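Local coordinates for protein serine hydrolase CCSP0084 (Cycloclasticus sp. P1, PDB 4I3F) that probably hydrolyses esters or carbon-carbon bonds of aromatic meta-cleavage products, as a serine hydrolase of the alpha/beta hydrolase fold, at residues M60-Y65 against W280-K285; F183-S188 against F274-H279. One frame throughout, in Å; residues are numbered along the deposited sequence.

Interaction 1: residues M60-Y65 against W280-K285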
ATOM      1  N   MET A  60      -0.131  -5.889   8.558  1.00 13.54           N
ATOM      2  CA  MET A  60      -1.232  -6.779   8.890  1.00 14.61           C
ATOM      3  C   MET A  60      -2.602  -6.110   8.837  1.00 20.76           C
ATOM      4  O   MET A  60      -3.579  -6.762   8.475  1.00 19.28           O
ATOM      5  CB  MET A  60      -0.999  -7.463  10.234  1.00 22.54           C
ATOM      6  CG  MET A  60       0.124  -8.478  10.176  1.00 23.73           C
ATOM      7  SD  MET A  60      -0.092  -9.614   8.792  1.00 34.72           S
ATOM      8  CE  MET A  60      -1.526 -10.497   9.389  1.00 23.81           C
ATOM      9  N   SER A  61      -2.688  -4.823   9.180  1.00 15.76           N
ATOM     10  CA  SER A  61      -3.994  -4.147   9.164  1.00 16.86           C
ATOM     11  C   SER A  61      -4.549  -4.120   7.741  1.00 18.08           C
ATOM     12  O   SER A  61      -5.765  -4.184   7.535  1.00 20.68           O
ATOM     13  CB  SER A  61      -3.922  -2.728   9.747  1.00 21.31           C
ATOM     14  OG  SER A  61      -3.148  -1.874   8.927  1.00 21.27           O
ATOM     15  N   ASN A  62      -3.650  -4.056   6.766  1.00 14.65           N
ATOM     16  CA  ASN A  62      -4.028  -4.079   5.362  1.00 12.98           C
ATOM     17  C   ASN A  62      -4.254  -5.487   4.838  1.00 14.70           C
ATOM     18  O   ASN A  62      -5.233  -5.743   4.140  1.00 14.51           O
ATOM     19  CB  ASN A  62      -2.928  -3.451   4.508  1.00 13.28           C
ATOM     20  CG  ASN A  62      -3.011  -1.952   4.447  1.00 19.37           C
ATOM     21  OD1 ASN A  62      -2.963  -1.358   3.364  1.00 15.29           O
ATOM     22  ND2 ASN A  62      -3.116  -1.320   5.608  1.00 18.19           N
ATOM     23  N   TRP A  63      -3.342  -6.400   5.172  1.00 11.82           N
ATOM     24  CA  TRP A  63      -3.243  -7.657   4.430  1.00 10.75           C
ATOM     25  C   TRP A  63      -3.642  -8.915   5.196  1.00 12.63           C
ATOM     26  O   TRP A  63      -3.467 -10.022   4.686  1.00 15.65           O
ATOM     27  CB  TRP A  63      -1.830  -7.814   3.826  1.00 10.68           C
ATOM     28  CG  TRP A  63      -1.405  -6.651   2.973  1.00 14.00           C
ATOM     29  CD1 TRP A  63      -0.316  -5.843   3.167  1.00 10.79           C
ATOM     30  CD2 TRP A  63      -2.070  -6.147   1.803  1.00 14.67           C
ATOM     31  NE1 TRP A  63      -0.262  -4.878   2.187  1.00 11.46           N
ATOM     32  CE2 TRP A  63      -1.326  -5.043   1.339  1.00 14.70           C
ATOM     33  CE3 TRP A  63      -3.220  -6.525   1.104  1.00 12.44           C
ATOM     34  CZ2 TRP A  63      -1.694  -4.312   0.199  1.00 14.32           C
ATOM     35  CZ3 TRP A  63      -3.588  -5.798  -0.024  1.00 14.67           C
ATOM     36  CH2 TRP A  63      -2.833  -4.701  -0.461  1.00 15.29           C
ATOM     37  N   GLN A  64      -4.214  -8.770   6.390  1.00 15.09           N
ATOM     38  CA  GLN A  64      -4.521  -9.952   7.197  1.00 18.84           C
ATOM     39  C   GLN A  64      -5.532 -10.904   6.555  1.00 17.26           C
ATOM     40  O   GLN A  64      -5.595 -12.075   6.920  1.00 16.77           O
ATOM     41  CB  GLN A  64      -4.983  -9.565   8.604  1.00 19.97           C
ATOM     42  CG  GLN A  64      -6.301  -8.825   8.655  1.00 24.09           C
ATOM     43  CD  GLN A  64      -6.917  -8.874  10.045  1.00 37.98           C
ATOM     44  OE1 GLN A  64      -7.092  -9.948  10.621  1.00 51.00           O
ATOM     45  NE2 GLN A  64      -7.247  -7.711  10.589  1.00 38.48           N
ATOM     46  N   TYR A  65      -6.323 -10.415   5.607  1.00 17.01           N
ATOM     47  CA  TYR A  65      -7.295 -11.276   4.939  1.00 15.85           C
ATOM     48  C   TYR A  65      -6.747 -11.882   3.656  1.00 14.82           C
ATOM     49  O   TYR A  65      -7.114 -13.000   3.270  1.00 23.76           O
ATOM     50  CB  TYR A  65      -8.564 -10.490   4.634  1.00 15.83           C
ATOM     51  CG  TYR A  65      -9.198  -9.947   5.876  1.00 16.50           C
ATOM     52  CD1 TYR A  65      -9.135  -8.595   6.175  1.00 24.40           C
ATOM     53  CD2 TYR A  65      -9.816 -10.796   6.780  1.00 25.19           C
ATOM     54  CE1 TYR A  65      -9.704  -8.095   7.326  1.00 30.18           C
ATOM     55  CE2 TYR A  65     -10.386 -10.309   7.931  1.00 30.54           C
ATOM     56  CZ  TYR A  65     -10.327  -8.959   8.201  1.00 34.42           C
ATOM     57  OH  TYR A  65     -10.899  -8.480   9.355  1.00 41.26           O
ATOM     58  N   TRP A 280     -10.404   0.952   0.827  1.00 14.18           N
ATOM     59  CA  TRP A 280      -9.923  -0.374   1.230  1.00 11.84           C
ATOM     60  C   TRP A 280     -10.687  -1.482   0.516  1.00 13.69           C
ATOM     61  O   TRP A 280     -11.488  -2.181   1.146  1.00 13.29           O
ATOM     62  CB  TRP A 280     -10.081  -0.567   2.739  1.00 13.16           C
ATOM     63  CG  TRP A 280      -9.058   0.157   3.565  1.00 15.19           C
ATOM     64  CD1 TRP A 280      -7.878   0.697   3.128  1.00 23.10           C
ATOM     65  CD2 TRP A 280      -9.126   0.422   4.970  1.00 19.25           C
ATOM     66  NE1 TRP A 280      -7.214   1.281   4.180  1.00 24.12           N
ATOM     67  CE2 TRP A 280      -7.958   1.128   5.321  1.00 20.27           C
ATOM     68  CE3 TRP A 280     -10.062   0.132   5.967  1.00 17.93           C
ATOM     69  CZ2 TRP A 280      -7.700   1.544   6.631  1.00 24.57           C
ATOM     70  CZ3 TRP A 280      -9.803   0.548   7.269  1.00 23.94           C
ATOM     71  CH2 TRP A 280      -8.635   1.247   7.586  1.00 22.36           C
ATOM     72  N   VAL A 281     -10.431  -1.636  -0.783  1.00 14.06           N
ATOM     73  CA  VAL A 281     -11.102  -2.641  -1.613  1.00 12.20           C
ATOM     74  C   VAL A 281     -10.908  -4.034  -1.029  1.00 10.88           C
ATOM     75  O   VAL A 281     -11.824  -4.858  -1.055  1.00  9.07           O
ATOM     76  CB  VAL A 281     -10.549  -2.635  -3.065  1.00 11.10           C
ATOM     77  CG1 VAL A 281     -11.253  -3.676  -3.908  1.00 12.97           C
ATOM     78  CG2 VAL A 281     -10.706  -1.255  -3.708  1.00 13.34           C
ATOM     79  N   GLN A 282      -9.718  -4.281  -0.482  1.00  9.52           N
ATOM     80  CA  GLN A 282      -9.356  -5.602   0.024  1.00 10.91           C
ATOM     81  C   GLN A 282     -10.077  -5.981   1.316  1.00 11.12           C
ATOM     82  O   GLN A 282     -10.122  -7.160   1.679  1.00 12.25           O
ATOM     83  CB  GLN A 282      -7.832  -5.711   0.197  1.00 11.48           C
ATOM     84  CG  GLN A 282      -7.277  -5.283   1.559  1.00 11.65           C
ATOM     85  CD  GLN A 282      -7.228  -3.770   1.786  1.00 11.97           C
ATOM     86  OE1 GLN A 282      -7.835  -2.984   1.056  1.00 14.61           O
ATOM     87  NE2 GLN A 282      -6.497  -3.366   2.820  1.00 15.74           N
ATOM     88  N   ILE A 283     -10.633  -4.987   2.012  1.00 10.46           N
ATOM     89  CA  ILE A 283     -11.428  -5.236   3.206  1.00 10.33           C
ATOM     90  C   ILE A 283     -12.914  -5.230   2.864  1.00 14.40           C
ATOM     91  O   ILE A 283     -13.672  -6.056   3.365  1.00 17.68           O
ATOM     92  CB  ILE A 283     -11.184  -4.166   4.304  1.00 14.07           C
ATOM     93  CG1 ILE A 283      -9.696  -4.002   4.604  1.00 17.90           C
ATOM     94  CG2 ILE A 283     -11.962  -4.513   5.584  1.00 15.36           C
ATOM     95  CD1 ILE A 283      -9.040  -5.243   5.119  1.00 18.05           C
ATOM     96  N   GLU A 284     -13.335  -4.297   2.012  1.00  9.23           N
ATOM     97  CA  GLU A 284     -14.756  -4.183   1.675  1.00 10.28           C
ATOM     98  C   GLU A 284     -15.220  -5.387   0.872  1.00 12.12           C
ATOM     99  O   GLU A 284     -16.279  -5.954   1.142  1.00 14.65           O
ATOM    100  CB  GLU A 284     -15.019  -2.902   0.879  1.00 13.72           C
ATOM    101  CG  GLU A 284     -16.499  -2.586   0.647  1.00 17.56           C
ATOM    102  CD  GLU A 284     -16.880  -1.213   1.181  1.00 14.71           C
ATOM    103  OE1 GLU A 284     -16.018  -0.310   1.143  1.00 15.09           O
ATOM    104  OE2 GLU A 284     -18.027  -1.045   1.632  1.00 15.49           O
ATOM    105  N   LYS A 285     -14.417  -5.758  -0.122  1.00 12.33           N
ATOM    106  CA  LYS A 285     -14.719  -6.880  -1.012  1.00 14.57           C
ATOM    107  C   LYS A 285     -13.632  -7.933  -0.853  1.00 10.47           C
ATOM    108  O   LYS A 285     -12.914  -8.226  -1.817  1.00 10.03           O
ATOM    109  CB  LYS A 285     -14.691  -6.429  -2.479  1.00 17.21           C
ATOM    110  CG  LYS A 285     -15.297  -5.057  -2.764  1.00 21.34           C
ATOM    111  CD  LYS A 285     -16.812  -5.124  -2.796  1.00 18.84           C
ATOM    112  CE  LYS A 285     -17.413  -3.806  -3.295  1.00 15.62           C
ATOM    113  NZ  LYS A 285     -18.900  -3.895  -3.419  1.00 15.06           N
TER
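The ring of Tyr65 presents its edge to Ile283, whose terminal methyl CD1 lies near the ring plane, 3.5 Å from Tyr65 CD1. Gln64 CG rests over one face of this ring, offset toward the rim, and Lys286 makes a cation-pi contact with it. The indole of Trp63 carries Asn62 CB over one face, while its CZ3 corner meets the aliphatic part of Gln282 obliquely, 4.0 Å from Gln282 CG. Beyond the segments, Trp63 packs on Val122 and Asn124. Gln282 CG stands between its own backbone N and carbonyl carbon (chi1 89°), and a further bend at chi2 turns the amide toward the backbone of helix 59-63. There Gln282 NE2 donates to Asn62 O over 3.0 Å in a nearly straight bond, 164° at the hydrogen. The acceptor lies almost exactly in the Gln282 amide plane, whereas the donor stands 18° from the Asn62 carbonyl plane. Gln282 CG also sits 3.3 Å from Asn62 O, leaving this oxygen against both the chain and the amide of one residue. With an alanine here in place of Gln282, the buried Asn62 carbonyl would probably lose this donor and a gap would open beside the Trp63 indole. The Asn62 amide works in another direction: its OD1 accepts from Gly52 N and Asn124 ND2, tying the helix to the loop beyond strand 46-50 and to the residue before Ser125. The contact thus joins two short helices, 59-63 and 281-284, of the alpha/beta hydrolase fold. Helix 281-284 starts just past His279, with Trp280 at its N-cap, and the Gly52 loop and the Ser125 turn, a probable nucleophile elbow, adjoin helix 59-63, an arrangement consistent with the surroundings of a serine-hydrolase active site.

Interaction 2: residues F183-S188 against F274-H279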
ATOM      1  N   PHE A 183     -12.762   4.973   4.915  1.00 13.61           N
ATOM      2  CA  PHE A 183     -12.042   4.016   4.086  1.00 16.27           C
ATOM      3  C   PHE A 183     -12.965   2.946   3.512  1.00 15.98           C
ATOM      4  O   PHE A 183     -12.573   2.195   2.616  1.00 14.13           O
ATOM      5  CB  PHE A 183     -10.921   3.342   4.887  1.00 17.07           C
ATOM      6  CG  PHE A 183      -9.658   4.151   4.961  1.00 18.21           C
ATOM      7  CD1 PHE A 183      -8.896   4.371   3.821  1.00 24.54           C
ATOM      8  CD2 PHE A 183      -9.222   4.677   6.167  1.00 17.63           C
ATOM      9  CE1 PHE A 183      -7.724   5.113   3.882  1.00 22.59           C
ATOM     10  CE2 PHE A 183      -8.052   5.424   6.237  1.00 20.54           C
ATOM     11  CZ  PHE A 183      -7.299   5.633   5.097  1.00 20.29           C
ATOM     12  N   LEU A 184     -14.181   2.863   4.036  1.00 14.59           N
ATOM     13  CA  LEU A 184     -15.137   1.881   3.552  1.00 15.61           C
ATOM     14  C   LEU A 184     -16.395   2.582   3.049  1.00 16.54           C
ATOM     15  O   LEU A 184     -16.783   3.627   3.578  1.00 17.94           O
ATOM     16  CB  LEU A 184     -15.494   0.899   4.668  1.00 19.95           C
ATOM     17  CG  LEU A 184     -14.337  -0.005   5.093  1.00 23.27           C
ATOM     18  CD1 LEU A 184     -14.561  -0.555   6.477  1.00 26.05           C
ATOM     19  CD2 LEU A 184     -14.194  -1.138   4.105  1.00 26.35           C
ATOM     20  N   PHE A 185     -17.020   2.013   2.022  1.00 15.66           N
ATOM     21  CA  PHE A 185     -18.307   2.515   1.556  1.00 17.43           C
ATOM     22  C   PHE A 185     -19.425   2.107   2.520  1.00 20.91           C
ATOM     23  O   PHE A 185     -20.352   2.885   2.770  1.00 23.04           O
ATOM     24  CB  PHE A 185     -18.614   2.004   0.142  1.00 17.15           C
ATOM     25  CG  PHE A 185     -19.954   2.447  -0.373  1.00 21.02           C
ATOM     26  CD1 PHE A 185     -20.097   3.671  -1.011  1.00 21.58           C
ATOM     27  CD2 PHE A 185     -21.076   1.644  -0.204  1.00 20.36           C
ATOM     28  CE1 PHE A 185     -21.350   4.083  -1.477  1.00 21.07           C
ATOM     29  CE2 PHE A 185     -22.321   2.049  -0.659  1.00 22.39           C
ATOM     30  CZ  PHE A 185     -22.451   3.271  -1.301  1.00 21.91           C
ATOM     31  N   ASP A 186     -19.337   0.884   3.048  1.00 18.75           N
ATOM     32  CA  ASP A 186     -20.265   0.399   4.072  1.00 20.62           C
ATOM     33  C   ASP A 186     -19.471   0.053   5.323  1.00 26.50           C
ATOM     34  O   ASP A 186     -18.942  -1.048   5.442  1.00 26.58           O
ATOM     35  CB  ASP A 186     -21.055  -0.826   3.577  1.00 22.44           C
ATOM     36  CG  ASP A 186     -21.936  -1.450   4.664  1.00 29.24           C
ATOM     37  OD1 ASP A 186     -22.100  -0.844   5.736  1.00 30.70           O
ATOM     38  OD2 ASP A 186     -22.482  -2.553   4.437  1.00 34.22           O
ATOM     39  N   PRO A 187     -19.391   1.001   6.270  1.00 24.21           N
ATOM     40  CA  PRO A 187     -18.570   0.836   7.474  1.00 26.98           C
ATOM     41  C   PRO A 187     -18.975  -0.370   8.331  1.00 26.97           C
ATOM     42  O   PRO A 187     -18.137  -0.873   9.071  1.00 31.26           O
ATOM     43  CB  PRO A 187     -18.825   2.133   8.252  1.00 31.40           C
ATOM     44  CG  PRO A 187     -19.315   3.109   7.247  1.00 28.06           C
ATOM     45  CD  PRO A 187     -20.074   2.305   6.233  1.00 24.83           C
ATOM     46  N   SER A 188     -20.222  -0.821   8.234  1.00 25.69           N
ATOM     47  CA  SER A 188     -20.692  -1.955   9.036  1.00 32.80           C
ATOM     48  C   SER A 188     -19.932  -3.259   8.747  1.00 33.50           C
ATOM     49  O   SER A 188     -19.963  -4.197   9.543  1.00 37.07           O
ATOM     50  CB  SER A 188     -22.188  -2.178   8.814  1.00 35.03           C
ATOM     51  OG  SER A 188     -22.416  -2.848   7.590  1.00 30.03           O
ATOM     52  N   PHE A 274     -14.488  -1.562  -8.764  1.00  9.01           N
ATOM     53  CA  PHE A 274     -15.581  -2.111  -7.963  1.00 12.08           C
ATOM     54  C   PHE A 274     -16.575  -1.032  -7.547  1.00 12.44           C
ATOM     55  O   PHE A 274     -16.191   0.042  -7.082  1.00 10.06           O
ATOM     56  CB  PHE A 274     -15.040  -2.789  -6.702  1.00 12.08           C
ATOM     57  CG  PHE A 274     -14.261  -4.047  -6.975  1.00 10.22           C
ATOM     58  CD1 PHE A 274     -14.918  -5.250  -7.179  1.00 12.56           C
ATOM     59  CD2 PHE A 274     -12.876  -4.027  -7.003  1.00 12.88           C
ATOM     60  CE1 PHE A 274     -14.201  -6.422  -7.424  1.00 15.77           C
ATOM     61  CE2 PHE A 274     -12.148  -5.193  -7.243  1.00 16.84           C
ATOM     62  CZ  PHE A 274     -12.818  -6.390  -7.452  1.00 14.19           C
ATOM     63  N   ASP A 275     -17.860  -1.332  -7.711  1.00  9.27           N
ATOM     64  CA  ASP A 275     -18.933  -0.440  -7.303  1.00  7.58           C
ATOM     65  C   ASP A 275     -19.220  -0.610  -5.829  1.00  8.80           C
ATOM     66  O   ASP A 275     -18.920  -1.660  -5.260  1.00 13.49           O
ATOM     67  CB  ASP A 275     -20.207  -0.820  -8.052  1.00  9.38           C
ATOM     68  CG  ASP A 275     -20.656  -2.233  -7.735  1.00 17.14           C
ATOM     69  OD1 ASP A 275     -21.672  -2.389  -7.033  1.00 13.84           O
ATOM     70  OD2 ASP A 275     -19.975  -3.186  -8.165  1.00 13.15           O
ATOM     71  N   HIS A 276     -19.843   0.404  -5.232  1.00 10.17           N
ATOM     72  CA  HIS A 276     -20.213   0.393  -3.818  1.00 14.27           C
ATOM     73  C   HIS A 276     -19.032  -0.019  -2.973  1.00 14.65           C
ATOM     74  O   HIS A 276     -19.097  -0.982  -2.208  1.00 15.53           O
ATOM     75  CB  HIS A 276     -21.396  -0.551  -3.571  1.00 17.14           C
ATOM     76  CG  HIS A 276     -22.687  -0.074  -4.160  1.00 19.26           C
ATOM     77  ND1 HIS A 276     -23.146  -0.497  -5.390  1.00 18.54           N
ATOM     78  CD2 HIS A 276     -23.622   0.778  -3.681  1.00 24.20           C
ATOM     79  CE1 HIS A 276     -24.311   0.073  -5.639  1.00 17.66           C
ATOM     80  NE2 HIS A 276     -24.620   0.857  -4.624  1.00 20.85           N
ATOM     81  N   CYS A 277     -17.946   0.722  -3.114  1.00  9.65           N
ATOM     82  CA  CYS A 277     -16.685   0.298  -2.546  1.00  8.73           C
ATOM     83  C   CYS A 277     -15.896   1.495  -2.082  1.00 13.94           C
ATOM     84  O   CYS A 277     -15.837   2.524  -2.773  1.00 11.60           O
ATOM     85  CB  CYS A 277     -15.874  -0.472  -3.599  1.00  8.85           C
ATOM     86  SG  CYS A 277     -14.517  -1.408  -2.902  1.00 11.49           S
ATOM     87  N   GLY A 278     -15.264   1.355  -0.922  1.00 12.24           N
ATOM     88  CA  GLY A 278     -14.365   2.383  -0.433  1.00  9.99           C
ATOM     89  C   GLY A 278     -12.921   2.089  -0.763  1.00  9.95           C
ATOM     90  O   GLY A 278     -12.592   1.043  -1.339  1.00  9.15           O
ATOM     91  N   HIS A 279     -12.046   3.023  -0.399  1.00  8.98           N
ATOM     92  CA  HIS A 279     -10.617   2.873  -0.670  1.00  9.74           C
ATOM     93  C   HIS A 279     -10.027   1.501  -0.325  1.00 12.14           C
ATOM     94  O   HIS A 279      -9.221   0.961  -1.089  1.00 16.71           O
ATOM     95  CB  HIS A 279      -9.800   3.957   0.034  1.00 10.67           C
ATOM     96  CG  HIS A 279      -8.343   3.884  -0.299  1.00  8.54           C
ATOM     97  ND1 HIS A 279      -7.866   4.118  -1.572  1.00 10.00           N
ATOM     98  CD2 HIS A 279      -7.272   3.526   0.449  1.00 15.91           C
ATOM     99  CE1 HIS A 279      -6.555   3.947  -1.582  1.00 16.85           C
ATOM    100  NE2 HIS A 279      -6.171   3.581  -0.370  1.00 18.24           N
TER
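Phe185 and His276 form an offset edge-to-face pair: the imidazole edge points at the phenyl face, with ring planes at 82° and His276 CD2 3.5 Å from Phe185 CE2. Over the same phenyl ring sits His276 CA, 4.0 Å from the centroid in a CH-pi contact. With CG anti to the backbone N (chi1 178°), Phe185 lies alongside His276, and its CB packs 3.5 Å from Cys277 C. At the inner end Phe183 and His279 meet rim to rim, with Phe183 CE1 3.8 Å from His279 CD2. Between the two ring pairs the backbones close up at Gly278, whose CA makes a C-H...O contact of 3.5 Å with Phe183 O; a CB there would run into that oxygen and Leu184 CA.

The next shell fixes these groups. Asp275 OD1 accepts from His276 ND1 at 2.9 Å, in the imidazole plane, and so sets the rotation of that ring. Glu284 OE1 takes the N-H groups of both Phe185 and Gly278, satisfying two donors that face each other, while Glu284 OE2 takes that of Asp186. Phe183 also stacks with Phe253 and Trp280. His279 ND1 is bonded to Asp251 and the His279 side chain touches Ser125, as expected for a Ser-His-Asp triad. Aromatic and backbone packing therefore does the joining directly, with a buried carboxylate as the polar bridge, and Phe183 CE1 approaches CD2 of the probable catalytic imidazole, while its ND1 is bonded to Asp251.

Overall arrangement
The centre of interaction 1 lies about 10 Å from the centre of the chain, that of interaction 2 about 17 Å; interaction 2 is buried at the Phe183 end and exposed at the Phe185-His276 end. The two sites, with centres about 11 Å apart, share one continuous run, 274-285: its loop meets 183-188 and its short helix meets 60-65. Interaction 1 combines a side-chain-to-backbone hydrogen bond with apolar packing, whereas interaction 2 relies on aromatic pairs and close backbones. Glu284, on the helix of interaction 1, couples them by gripping backbone N-H groups on both segments of interaction 2, and Lys285 NZ bonds to the carbonyl oxygens of Asp275 and His276.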